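Side-chain contacts in branched-chain-amino-acid aminotransferase (Pseudomonas aeruginosa, PDB 6NST), which probably catalyses the reversible, pyridoxal-phosphate-dependent transfer of the amino group from leucine, isoleucine or valine to 2-oxoglutarate: residues 10-15 / 20-25; 42-47 / 258-263; 52-57 / 222-227; 229-234 / 297-302. The protein carries 1 engineered substitution. All coordinates share one frame; numbering follows the deposited sequence.

Contact 1: residues 10-15 / 20-25; sequences IWYDGE and RDATTH
Tyr-12 holds CG anti to its backbone N (chi1 -164°), which sends the ring across to Ala-22 and Thr-23. Ile-10 places CG1 anti to the carbonyl carbon (chi1 -64°) and extends it, bringing CD1 to 3.7 Å from Ala-22 CB. Ala-22 thus meets both side chains. Its CA lies 3.8 Å from Tyr-12 CD2, at the ring edge. Ala-22 is the centre of an inverse gamma turn, and its methyl group points at strand 9-12.

The phenol then makes the polar link. Tyr-12 OH donates to the carbonyl Thr-23 O at 2.9 Å. The donor is tilted 33° from the carbonyl plane. A water 2.6 Å from Tyr-12 OH donates to the hydroxyl oxygen and lies 3.0 Å from Thr-24 OG1, bridging the two segments. Thr-24 OG1 also bonds to Thr-28 OG1.

Val-17 of the neighbouring strand 15-18 packs on Tyr-12 and Ala-22. Phe-103 of strand 96-104 touches Tyr-12 and Thr-24. Strand 9-12 pairs with strand 118-126. Residues 23-25 form an antiparallel ladder with a strand of the second subunit, so the contact ties the sheet of residues 9-12 to a subunit interface.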
loop_
_atom_site.group_PDB
_atom_site.type_symbol
_atom_site.label_atom_id
_atom_site.label_comp_id
_atom_site.label_asym_id
_atom_site.label_seq_id
_atom_site.Cartn_x
_atom_site.Cartn_y
_atom_site.Cartn_z
ATOM N N ILE A 10 33.251 22.345 -23.169
ATOM C CA ILE A 10 32.592 21.714 -22.034
ATOM C C ILE A 10 33.640 21.479 -20.959
ATOM O O ILE A 10 34.721 20.950 -21.246
ATOM C CB ILE A 10 31.910 20.388 -22.424
ATOM C CG1 ILE A 10 30.783 20.635 -23.425
ATOM C CG2 ILE A 10 31.382 19.672 -21.189
ATOM C CD1 ILE A 10 30.176 19.367 -23.983
ATOM N N TRP A 11 33.331 21.883 -19.731
ATOM C CA TRP A 11 34.194 21.575 -18.599
ATOM C C TRP A 11 34.133 20.078 -18.327
ATOM O O TRP A 11 33.054 19.525 -18.098
ATOM C CB TRP A 11 33.759 22.371 -17.374
ATOM C CG TRP A 11 34.711 22.314 -16.220
ATOM C CD1 TRP A 11 35.729 23.185 -15.956
ATOM C CD2 TRP A 11 34.723 21.350 -15.162
ATOM N NE1 TRP A 11 36.378 22.819 -14.801
ATOM C CE2 TRP A 11 35.780 21.693 -14.295
ATOM C CE3 TRP A 11 33.945 20.227 -14.864
ATOM C CZ2 TRP A 11 36.073 20.957 -13.147
ATOM C CZ3 TRP A 11 34.243 19.496 -13.729
ATOM C CH2 TRP A 11 35.296 19.862 -12.886
ATOM N N TYR A 12 35.288 19.420 -18.364
ATOM C CA TYR A 12 35.359 17.961 -18.288
ATOM C C TYR A 12 36.531 17.598 -17.381
ATOM O O TYR A 12 37.688 17.620 -17.813
ATOM C CB TYR A 12 35.517 17.358 -19.679
ATOM C CG TYR A 12 35.220 15.876 -19.793
ATOM C CD1 TYR A 12 35.160 15.059 -18.672
ATOM C CD2 TYR A 12 35.009 15.294 -21.035
ATOM C CE1 TYR A 12 34.892 13.708 -18.788
ATOM C CE2 TYR A 12 34.742 13.948 -21.160
ATOM C CZ TYR A 12 34.683 13.158 -20.035
ATOM O OH TYR A 12 34.416 11.815 -20.164
ATOM N N ASP A 13 36.221 17.273 -16.125
ATOM C CA ASP A 13 37.190 16.752 -15.161
ATOM C C ASP A 13 38.374 17.705 -14.972
ATOM O O ASP A 13 39.540 17.335 -15.129
ATOM C CB ASP A 13 37.669 15.354 -15.573
ATOM C CG ASP A 13 36.583 14.303 -15.451
ATOM O OD1 ASP A 13 35.478 14.637 -14.974
ATOM O OD2 ASP A 13 36.833 13.142 -15.831
ATOM N N GLY A 14 38.053 18.945 -14.607
ATOM C CA GLY A 14 39.058 19.928 -14.263
ATOM C C GLY A 14 39.544 20.792 -15.407
ATOM O O GLY A 14 40.222 21.797 -15.158
ATOM N N GLU A 15 39.226 20.441 -16.649
ATOM C CA GLU A 15 39.710 21.163 -17.813
ATOM C C GLU A 15 38.563 21.406 -18.781
ATOM O O GLU A 15 37.570 20.675 -18.801
ATOM C CB GLU A 15 40.835 20.397 -18.529
ATOM C CG GLU A 15 42.109 20.219 -17.715
ATOM C CD GLU A 15 43.158 19.402 -18.449
ATOM O OE1 GLU A 15 42.845 18.868 -19.534
ATOM O OE2 GLU A 15 44.294 19.294 -17.941
ATOM N N ARG A 20 32.836 18.726 -29.201
ATOM C CA ARG A 20 32.779 17.428 -29.859
ATOM C C ARG A 20 33.787 16.438 -29.285
ATOM O O ARG A 20 33.646 15.232 -29.509
ATOM C CB ARG A 20 33.005 17.593 -31.363
ATOM C CG ARG A 20 31.987 18.494 -32.044
ATOM C CD ARG A 20 32.375 18.769 -33.485
ATOM N NE ARG A 20 31.384 19.590 -34.175
ATOM C CZ ARG A 20 31.380 20.919 -34.173
ATOM N NH1 ARG A 20 32.315 21.586 -33.510
ATOM N NH2 ARG A 20 30.441 21.583 -34.834
ATOM N N ASP A 21 34.793 16.917 -28.552
ATOM C CA ASP A 21 35.764 16.043 -27.908
ATOM C C ASP A 21 35.329 15.587 -26.523
ATOM O O ASP A 21 35.954 14.681 -25.962
ATOM C CB ASP A 21 37.126 16.741 -27.806
ATOM C CG ASP A 21 37.776 16.953 -29.160
ATOM O OD1 ASP A 21 37.523 16.143 -30.077
ATOM O OD2 ASP A 21 38.541 17.929 -29.306
ATOM N N ALA A 22 34.281 16.190 -25.958
ATOM C CA ALA A 22 33.773 15.802 -24.641
ATOM C C ALA A 22 32.988 14.502 -24.796
ATOM O O ALA A 22 31.756 14.474 -24.846
ATOM C CB ALA A 22 32.918 16.910 -24.042
ATOM N N THR A 23 33.730 13.403 -24.872
ATOM C CA THR A 23 33.157 12.082 -25.067
ATOM C C THR A 23 33.466 11.196 -23.870
ATOM O O THR A 23 34.311 11.511 -23.028
ATOM C CB THR A 23 33.688 11.425 -26.348
ATOM O OG1 THR A 23 35.119 11.363 -26.294
ATOM C CG2 THR A 23 33.262 12.216 -27.573
ATOM N N THR A 24 32.760 10.073 -23.807
ATOM C CA THR A 24 33.018 9.044 -22.814
ATOM C C THR A 24 32.916 7.691 -23.498
ATOM O O THR A 24 32.272 7.549 -24.541
ATOM C CB THR A 24 32.038 9.121 -21.636
ATOM O OG1 THR A 24 32.336 8.079 -20.698
ATOM C CG2 THR A 24 30.605 8.964 -22.122
ATOM N N HIS A 25 33.571 6.695 -22.908
ATOM C CA HIS A 25 33.517 5.362 -23.484
ATOM C C HIS A 25 32.094 4.825 -23.412
ATOM O O HIS A 25 31.333 5.137 -22.493
ATOM C CB HIS A 25 34.478 4.420 -22.763
ATOM C CG HIS A 25 34.704 3.128 -23.484
ATOM N ND1 HIS A 25 34.134 1.940 -23.082
ATOM C CD2 HIS A 25 35.432 2.841 -24.589
ATOM C CE1 HIS A 25 34.505 0.975 -23.903
ATOM N NE2 HIS A 25 35.293 1.494 -24.827
HETATM O O HOH W 1 34.677 9.359 -19.406
#

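Contact 2: residues 42-47 / 258-263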
loop_
_atom_site.group_PDB
_atom_site.type_symbol
_atom_site.label_atom_id
_atom_site.label_comp_id
_atom_site.label_asym_id
_atom_site.label_seq_id
_atom_site.Cartn_x
_atom_site.Cartn_y
_atom_site.Cartn_z
ATOM N N ARG A 42 20.130 27.632 -14.659
ATOM C CA ARG A 42 19.859 28.662 -15.651
ATOM C C ARG A 42 20.773 29.860 -15.435
ATOM O O ARG A 42 21.060 30.241 -14.295
ATOM C CB ARG A 42 18.398 29.123 -15.600
ATOM C CG ARG A 42 17.408 28.156 -16.224
ATOM C CD ARG A 42 17.540 28.108 -17.737
ATOM N NE ARG A 42 17.143 29.367 -18.358
ATOM C CZ ARG A 42 15.884 29.712 -18.606
ATOM N NH1 ARG A 42 15.616 30.877 -19.178
ATOM N NH2 ARG A 42 14.892 28.895 -18.279
ATOM N N ALA A 43 21.227 30.446 -16.540
ATOM C CA ALA A 43 21.908 31.732 -16.534
ATOM C C ALA A 43 21.044 32.723 -17.297
ATOM O O ALA A 43 20.613 32.438 -18.419
ATOM C CB ALA A 43 23.302 31.635 -17.163
ATOM N N TYR A 44 20.779 33.872 -16.684
ATOM C CA TYR A 44 19.915 34.887 -17.264
ATOM C C TYR A 44 20.703 36.145 -17.604
ATOM O O TYR A 44 21.767 36.418 -17.041
ATOM C CB TYR A 44 18.767 35.243 -16.316
ATOM C CG TYR A 44 17.717 34.170 -16.201
ATOM C CD1 TYR A 44 16.638 34.135 -17.072
ATOM C CD2 TYR A 44 17.803 33.191 -15.221
ATOM C CE1 TYR A 44 15.675 33.155 -16.972
ATOM C CE2 TYR A 44 16.840 32.209 -15.113
ATOM C CZ TYR A 44 15.781 32.192 -15.991
ATOM O OH TYR A 44 14.820 31.211 -15.887
ATOM N N ASP A 45 20.153 36.911 -18.542
ATOM C CA ASP A 45 20.705 38.206 -18.922
ATOM C C ASP A 45 20.195 39.256 -17.940
ATOM O O ASP A 45 19.012 39.613 -17.962
ATOM C CB ASP A 45 20.308 38.545 -20.356
ATOM C CG ASP A 45 20.896 39.856 -20.833
ATOM O OD1 ASP A 45 21.876 40.336 -20.227
ATOM O OD2 ASP A 45 20.370 40.411 -21.818
ATOM N N THR A 46 21.079 39.745 -17.078
ATOM C CA THR A 46 20.743 40.730 -16.062
ATOM C C THR A 46 21.397 42.071 -16.376
ATOM O O THR A 46 22.353 42.136 -17.155
ATOM C CB THR A 46 21.196 40.256 -14.676
ATOM O OG1 THR A 46 22.606 40.469 -14.540
ATOM C CG2 THR A 46 20.886 38.780 -14.490
ATOM N N PRO A 47 20.896 43.167 -15.795
ATOM C CA PRO A 47 21.550 44.469 -16.019
ATOM C C PRO A 47 23.020 44.484 -15.639
ATOM O O PRO A 47 23.797 45.236 -16.240
ATOM C CB PRO A 47 20.729 45.424 -15.142
ATOM C CG PRO A 47 19.386 44.786 -15.060
ATOM C CD PRO A 47 19.643 43.308 -15.031
ATOM N N ALA A 258 13.679 24.892 -15.719
ATOM C CA ALA A 258 13.430 25.116 -17.137
ATOM C C ALA A 258 12.037 25.670 -17.394
ATOM O O ALA A 258 11.852 26.452 -18.332
ATOM C CB ALA A 258 13.637 23.819 -17.918
ATOM N N ALA A 259 11.058 25.300 -16.574
ATOM C CA ALA A 259 9.681 25.743 -16.754
ATOM C C ALA A 259 9.387 27.086 -16.099
ATOM O O ALA A 259 8.336 27.673 -16.385
ATOM C CB ALA A 259 8.711 24.691 -16.204
ATOM N N GLU A 260 10.281 27.583 -15.241
ATOM C CA GLU A 260 10.073 28.833 -14.512
ATOM C C GLU A 260 8.734 28.803 -13.784
ATOM O O GLU A 260 8.580 28.074 -12.801
ATOM C CB GLU A 260 10.168 30.026 -15.465
ATOM C CG GLU A 260 11.354 29.917 -16.416
ATOM C CD GLU A 260 11.593 31.177 -17.218
ATOM O OE1 GLU A 260 12.034 32.184 -16.626
ATOM O OE2 GLU A 260 11.336 31.161 -18.441
ATOM N N VAL A 261 7.764 29.587 -14.247
ATOM C CA VAL A 261 6.396 29.550 -13.733
ATOM C C VAL A 261 5.488 29.360 -14.941
ATOM O O VAL A 261 5.277 30.297 -15.722
ATOM C CB VAL A 261 6.021 30.813 -12.951
ATOM C CG1 VAL A 261 4.589 30.714 -12.449
ATOM C CG2 VAL A 261 6.981 31.027 -11.791
ATOM N N THR A 262 4.954 28.153 -15.107
ATOM C CA THR A 262 4.099 27.839 -16.246
ATOM C C THR A 262 2.664 27.662 -15.776
ATOM O O THR A 262 2.380 26.726 -15.010
ATOM C CB THR A 262 4.589 26.575 -16.954
ATOM O OG1 THR A 262 5.903 26.800 -17.482
ATOM C CG2 THR A 262 3.648 26.197 -18.087
ATOM N N PRO A 263 1.733 28.519 -16.188
ATOM C CA PRO A 263 0.343 28.365 -15.748
ATOM C C PRO A 263 -0.288 27.099 -16.306
ATOM O O PRO A 263 0.114 26.577 -17.349
ATOM C CB PRO A 263 -0.349 29.617 -16.303
ATOM C CG PRO A 263 0.762 30.586 -16.579
ATOM C CD PRO A 263 1.935 29.748 -16.973
#
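Tyr-44 and Glu-260 reach toward each other head-on and meet through their polar ends. Tyr-44 OH gives a weak hydrogen bond to Glu-260 OE1, 3.0 Å away. The ring and carboxylate planes are 39° apart.

Arg-42 lies beside this pair. Its guanidinium has Tyr-44 OH over the centre of one face, 3.2 Å above the plane. Its NH2 is 4.2 Å from Glu-260 OE2, beyond a salt bridge. The opposite charges are close enough that the arginine may favour the ionised carboxylate. The same NH2 has Ala-258 O at the guanidinium edge, but 3.9 Å is too long for a hydrogen bond. Arg-42 reaches this position because its chain bends at both chi2 and chi3 (-70° and -67°). The guanidinium also makes a cation-pi contact with Trp-127.

Behind Glu-260 the loop is braced from within. Thr-262 OG1 donates to Ala-259 O at 2.8 Å, in the carbonyl plane and on a lone pair. The side chain of Ala-258 is about 8 Å from that of Lys-160, which by similarity carries the pyridoxal phosphate but has none attached here, so the loop probably borders the active site.

Helix 279-292 covers the pair, with Tyr-288 and Phe-289 on Glu-260 and Val-292 on Tyr-44. The contact joins strand 36-46 of the antiparallel sheet to the loop between strands 251-256 and 262-267 of the mixed sheet.

Contact 3: residues 52-57 / 222-227; sequences IFRLQA and RNTILT
Asn-223, which meets Arg-54 through its side chain, has its backbone O gripped twice from within its own helix. Thr-227 N makes the usual helical bond, and Thr-227 OG1 donates to the same O at 3.2 Å from the opposite face of the carbonyl plane.

Across the contact, Arg-54 NH1 donates to Asn-223 OD1 at 3.2 Å. That bond joins helix 220-231, within the class-IV aminotransferase fold, to Arg-54 at the N-cap position of helix 55-68. It is nearly straight, with an N-H...O angle of 171°. The oxygen sits in the guanidinium plane, but the donor is tilted 26° from the amide plane. Arg-54 bends at chi3 (68°), which turns NH1 toward Asn-223. The arginine chain runs roughly perpendicular to the Asn-223 side chain. The guanidinium also makes a cation-pi contact with Trp-302.

Thr-224 adds the apolar half. Its methyl lies at the edges of both the guanidinium and the Phe-53 ring, while its OG1 bonds to Thr-221 O. Leu-291 and Val-292 of helix 279-292 pack on Phe-53. The arginine chain lies over that ring, with Arg-54 CG 3.5 Å above its centre. Thr-224 CG2 comes to 3.9 Å from both Phe-53 CE2 and Phe-53 CZ.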
loop_
_atom_site.group_PDB
_atom_site.type_symbol
_atom_site.label_atom_id
_atom_site.label_comp_id
_atom_site.label_asym_id
_atom_site.label_seq_id
_atom_site.Cartn_x
_atom_site.Cartn_y
_atom_site.Cartn_z
ATOM N N ILE A 52 24.160 33.572 -13.096
ATOM C CA ILE A 52 23.567 32.283 -12.765
ATOM C C ILE A 52 22.635 32.462 -11.574
ATOM O O ILE A 52 23.007 33.073 -10.566
ATOM C CB ILE A 52 24.660 31.244 -12.461
ATOM C CG1 ILE A 52 25.518 30.989 -13.702
ATOM C CG2 ILE A 52 24.044 29.952 -11.960
ATOM C CD1 ILE A 52 26.681 30.055 -13.454
ATOM N N PHE A 53 21.422 31.930 -11.685
ATOM C CA PHE A 53 20.419 32.076 -10.640
ATOM C C PHE A 53 20.591 30.972 -9.605
ATOM O O PHE A 53 20.468 29.784 -9.929
ATOM C CB PHE A 53 19.009 32.045 -11.224
ATOM C CG PHE A 53 17.933 32.231 -10.197
ATOM C CD1 PHE A 53 17.771 33.450 -9.561
ATOM C CD2 PHE A 53 17.088 31.189 -9.863
ATOM C CE1 PHE A 53 16.784 33.626 -8.611
ATOM C CE2 PHE A 53 16.097 31.359 -8.915
ATOM C CZ PHE A 53 15.946 32.579 -8.287
ATOM N N ARG A 54 20.867 31.371 -8.364
ATOM C CA ARG A 54 21.053 30.462 -7.235
ATOM C C ARG A 54 22.063 29.366 -7.573
ATOM O O ARG A 54 21.769 28.169 -7.547
ATOM C CB ARG A 54 19.717 29.871 -6.783
ATOM C CG ARG A 54 18.679 30.926 -6.449
ATOM C CD ARG A 54 17.597 30.377 -5.541
ATOM N NE ARG A 54 18.107 30.079 -4.207
ATOM C CZ ARG A 54 17.351 29.687 -3.187
ATOM N NH1 ARG A 54 16.042 29.545 -3.342
ATOM N NH2 ARG A 54 17.903 29.440 -2.008
ATOM N N LEU A 55 23.275 29.812 -7.906
ATOM C CA LEU A 55 24.356 28.877 -8.192
ATOM C C LEU A 55 24.656 27.996 -6.985
ATOM O O LEU A 55 24.879 26.787 -7.128
ATOM C CB LEU A 55 25.604 29.645 -8.622
ATOM C CG LEU A 55 26.860 28.806 -8.848
ATOM C CD1 LEU A 55 26.603 27.738 -9.899
ATOM C CD2 LEU A 55 28.038 29.685 -9.243
ATOM N N GLN A 56 24.649 28.582 -5.786
ATOM C CA GLN A 56 25.013 27.836 -4.585
ATOM C C GLN A 56 24.002 26.736 -4.283
ATOM O O GLN A 56 24.385 25.616 -3.923
ATOM C CB GLN A 56 25.144 28.794 -3.399
ATOM C CG GLN A 56 25.447 28.124 -2.063
ATOM C CD GLN A 56 26.868 27.594 -1.967
ATOM O OE1 GLN A 56 27.674 27.762 -2.884
ATOM N NE2 GLN A 56 27.183 26.952 -0.847
ATOM N N ALA A 57 22.707 27.032 -4.430
ATOM C CA ALA A 57 21.682 26.040 -4.120
ATOM C C ALA A 57 21.753 24.853 -5.072
ATOM O O ALA A 57 21.506 23.711 -4.667
ATOM C CB ALA A 57 20.296 26.681 -4.164
ATOM N N ARG A 222 10.577 25.838 -6.609
ATOM C CA ARG A 222 9.518 25.778 -5.610
ATOM C C ARG A 222 9.913 26.540 -4.351
ATOM O O ARG A 222 9.093 27.256 -3.767
ATOM C CB ARG A 222 9.200 24.320 -5.282
ATOM C CG ARG A 222 8.253 24.124 -4.116
ATOM C CD ARG A 222 8.203 22.658 -3.707
ATOM N NE ARG A 222 7.192 22.410 -2.687
ATOM C CZ ARG A 222 7.393 22.563 -1.383
ATOM N NH1 ARG A 222 8.575 22.966 -0.933
ATOM N NH2 ARG A 222 6.410 22.312 -0.530
ATOM N N ASN A 223 11.174 26.412 -3.931
ATOM C CA ASN A 223 11.632 27.111 -2.733
ATOM C C ASN A 223 11.654 28.620 -2.945
ATOM O O ASN A 223 11.370 29.385 -2.016
ATOM C CB ASN A 223 13.015 26.607 -2.325
ATOM C CG ASN A 223 13.534 27.280 -1.068
ATOM O OD1 ASN A 223 14.104 28.370 -1.123
ATOM N ND2 ASN A 223 13.338 26.631 0.074
ATOM N N THR A 224 11.996 29.068 -4.156
ATOM C CA THR A 224 11.980 30.500 -4.437
ATOM C C THR A 224 10.560 31.049 -4.418
ATOM O O THR A 224 10.331 32.177 -3.966
ATOM C CB THR A 224 12.640 30.789 -5.786
ATOM O OG1 THR A 224 11.871 30.187 -6.834
ATOM C CG2 THR A 224 14.048 30.235 -5.821
ATOM N N ILE A 225 9.593 30.268 -4.906
ATOM C CA ILE A 225 8.210 30.733 -4.917
ATOM C C ILE A 225 7.679 30.855 -3.493
ATOM O O ILE A 225 6.946 31.799 -3.173
ATOM C CB ILE A 225 7.336 29.806 -5.787
ATOM C CG1 ILE A 225 7.191 30.375 -7.201
ATOM C CG2 ILE A 225 5.956 29.623 -5.175
ATOM C CD1 ILE A 225 8.488 30.515 -7.959
ATOM N N LEU A 226 8.051 29.922 -2.610
ATOM C CA LEU A 226 7.670 30.047 -1.205
ATOM C C LEU A 226 8.220 31.335 -0.607
ATOM O O LEU A 226 7.545 32.001 0.188
ATOM C CB LEU A 226 8.162 28.843 -0.397
ATOM C CG LEU A 226 7.889 27.405 -0.857
ATOM C CD1 LEU A 226 8.110 26.427 0.292
ATOM C CD2 LEU A 226 6.501 27.239 -1.446
ATOM N N THR A 227 9.447 31.703 -0.982
ATOM C CA THR A 227 10.024 32.967 -0.536
ATOM C C THR A 227 9.285 34.152 -1.146
ATOM O O THR A 227 8.928 35.104 -0.444
ATOM C CB THR A 227 11.508 33.021 -0.900
ATOM O OG1 THR A 227 12.197 31.930 -0.276
ATOM C CG2 THR A 227 12.123 34.338 -0.448
#

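Contact 4: residues 229-234 / 297-302; sequences AAEHGF and EAHAEW
A very short hydrogen bond links Glu-231 and His-299: His-299 NE2 to Glu-231 OE2 is 2.5 Å, and the exact length is doubtful. It is a His-carboxylate pair on the protein surface, away from the annotated sites. It joins the last turn of helix 220-231 to the loop before strand 303-305.

The two side chains run at each other from their separate segments. The histidine donates through NE2 to the syn lone pair of OE2, and that oxygen lies in the ring plane. The N-H...O angle is 153°. Carboxylate and ring are nearly coplanar, their planes 14° apart. The nearby carboxylate may favour a protonated imidazole. Beyond CG the Glu-231 chain is extended (chi2 178°), which carries the carboxylate out to the ring.

The helix closes right behind the glutamate with a Schellman motif. Gly-233 is its C-prime residue, and Gly-233 N bonds to Ala-230 O while Phe-234 N bonds to Ala-229 O. On the other segment, Trp-302 N bonds to His-299 O at 3.1 Å in a short 3-10 turn. The turn sets the indole against one face of the imidazole. Trp-302 CZ3 lies 3.7 Å above the plane of the His-299 ring, offset toward its rim.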
loop_
_atom_site.group_PDB
_atom_site.type_symbol
_atom_site.label_atom_id
_atom_site.label_comp_id
_atom_site.label_asym_id
_atom_site.label_seq_id
_atom_site.Cartn_x
_atom_site.Cartn_y
_atom_site.Cartn_z
ATOM N N ALA A 229 6.234 34.221 -2.479
ATOM C CA ALA A 229 4.853 34.287 -2.011
ATOM C C ALA A 229 4.773 34.938 -0.638
ATOM O O ALA A 229 3.862 35.733 -0.370
ATOM C CB ALA A 229 4.233 32.890 -1.981
ATOM N N ALA A 230 5.723 34.619 0.245
ATOM C CA ALA A 230 5.764 35.262 1.553
ATOM C C ALA A 230 6.055 36.753 1.428
ATOM O O ALA A 230 5.461 37.569 2.142
ATOM C CB ALA A 230 6.807 34.582 2.437
ATOM N N GLU A 231 6.962 37.127 0.521
ATOM C CA GLU A 231 7.287 38.535 0.320
ATOM C C GLU A 231 6.125 39.324 -0.269
ATOM O O GLU A 231 6.094 40.552 -0.132
ATOM C CB GLU A 231 8.516 38.670 -0.581
ATOM C CG GLU A 231 9.802 38.153 0.044
ATOM C CD GLU A 231 10.992 38.246 -0.896
ATOM O OE1 GLU A 231 10.806 38.673 -2.055
ATOM O OE2 GLU A 231 12.114 37.891 -0.472
ATOM N N HIS A 232 5.174 38.654 -0.917
ATOM C CA HIS A 232 3.997 39.307 -1.470
ATOM C C HIS A 232 2.773 39.161 -0.572
ATOM O O HIS A 232 1.651 39.400 -1.029
ATOM C CB HIS A 232 3.690 38.760 -2.865
ATOM C CG HIS A 232 4.576 39.310 -3.938
ATOM N ND1 HIS A 232 5.926 39.038 -4.002
ATOM C CD2 HIS A 232 4.304 40.118 -4.989
ATOM C CE1 HIS A 232 6.446 39.654 -5.047
ATOM N NE2 HIS A 232 5.483 40.316 -5.663
ATOM N N GLY A 233 2.967 38.770 0.688
ATOM C CA GLY A 233 1.857 38.643 1.611
ATOM C C GLY A 233 0.870 37.546 1.287
ATOM O O GLY A 233 -0.270 37.596 1.754
ATOM N N PHE A 234 1.271 36.556 0.495
ATOM C CA PHE A 234 0.400 35.438 0.164
ATOM C C PHE A 234 0.467 34.380 1.254
ATOM O O PHE A 234 1.538 34.093 1.795
ATOM C CB PHE A 234 0.792 34.827 -1.181
ATOM C CG PHE A 234 0.314 35.614 -2.365
ATOM C CD1 PHE A 234 -0.941 36.196 -2.362
ATOM C CD2 PHE A 234 1.120 35.774 -3.478
ATOM C CE1 PHE A 234 -1.386 36.923 -3.449
ATOM C CE2 PHE A 234 0.682 36.500 -4.569
ATOM C CZ PHE A 234 -0.574 37.075 -4.553
ATOM N N GLU A 297 16.560 44.357 -7.831
ATOM C CA GLU A 297 17.883 44.201 -7.243
ATOM C C GLU A 297 17.871 43.384 -5.956
ATOM O O GLU A 297 18.942 43.132 -5.392
ATOM C CB GLU A 297 18.503 45.577 -6.984
ATOM C CG GLU A 297 20.024 45.590 -7.007
ATOM C CD GLU A 297 20.592 46.991 -6.944
ATOM O OE1 GLU A 297 19.802 47.956 -7.021
ATOM O OE2 GLU A 297 21.826 47.129 -6.818
ATOM N N ALA A 298 16.703 42.958 -5.484
ATOM C CA ALA A 298 16.635 42.158 -4.269
ATOM C C ALA A 298 17.256 40.783 -4.490
ATOM O O ALA A 298 17.316 40.277 -5.615
ATOM C CB ALA A 298 15.185 42.009 -3.810
ATOM N N HIS A 299 17.722 40.182 -3.392
ATOM C CA HIS A 299 18.352 38.861 -3.400
ATOM C C HIS A 299 19.559 38.829 -4.343
ATOM O O HIS A 299 19.617 38.056 -5.303
ATOM C CB HIS A 299 17.340 37.769 -3.768
ATOM C CG HIS A 299 16.199 37.645 -2.805
ATOM N ND1 HIS A 299 16.287 36.920 -1.635
ATOM C CD2 HIS A 299 14.940 38.141 -2.846
ATOM C CE1 HIS A 299 15.134 36.983 -0.993
ATOM N NE2 HIS A 299 14.299 37.717 -1.706
ATOM N N ALA A 300 20.537 39.692 -4.044
ATOM C CA ALA A 300 21.727 39.784 -4.885
ATOM C C ALA A 300 22.569 38.517 -4.817
ATOM O O ALA A 300 23.248 38.172 -5.792
ATOM C CB ALA A 300 22.566 40.998 -4.486
ATOM N N GLU A 301 22.542 37.813 -3.682
ATOM C CA GLU A 301 23.290 36.569 -3.548
ATOM C C GLU A 301 22.731 35.450 -4.415
ATOM O O GLU A 301 23.406 34.429 -4.589
ATOM C CB GLU A 301 23.320 36.124 -2.083
ATOM C CG GLU A 301 21.968 35.696 -1.518
ATOM C CD GLU A 301 21.058 36.866 -1.188
ATOM O OE1 GLU A 301 21.509 38.027 -1.295
ATOM O OE2 GLU A 301 19.888 36.624 -0.821
ATOM N N TRP A 302 21.528 35.610 -4.961
ATOM C CA TRP A 302 20.931 34.607 -5.831
ATOM C C TRP A 302 21.288 34.806 -7.299
ATOM O O TRP A 302 20.888 33.990 -8.134
ATOM C CB TRP A 302 19.406 34.604 -5.660
ATOM C CG TRP A 302 18.952 34.019 -4.351
ATOM C CD1 TRP A 302 19.743 33.478 -3.377
ATOM C CD2 TRP A 302 17.604 33.914 -3.877
ATOM N NE1 TRP A 302 18.971 33.043 -2.327
ATOM C CE2 TRP A 302 17.654 33.299 -2.609
ATOM C CE3 TRP A 302 16.360 34.279 -4.401
ATOM C CZ2 TRP A 302 16.508 33.042 -1.857
ATOM C CZ3 TRP A 302 15.223 34.023 -3.652
ATOM C CH2 TRP A 302 15.306 33.410 -2.395
#

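Overall arrangement
Contact 1 comes first along the chain and stands apart, its centre about 27 Å from that of contact 2 and about 37 Å from that of contact 4. It shares the antiparallel sheet with contacts 2 and 3. Those two have centres about 11 Å apart, on adjacent strands 36-46 and 51-53, and contact 3 is nested within the loop that contact 2 closes. Contact 3 closes before contact 4 opens, whereas the segments of contacts 2 and 4 alternate. Contacts 3 and 4 share helix 220-231, with centres about 10 Å apart. Contacts 2, 3 and 4 thus connect distant residues around one edge of the sheet, while contact 1 lies at the subunit interface.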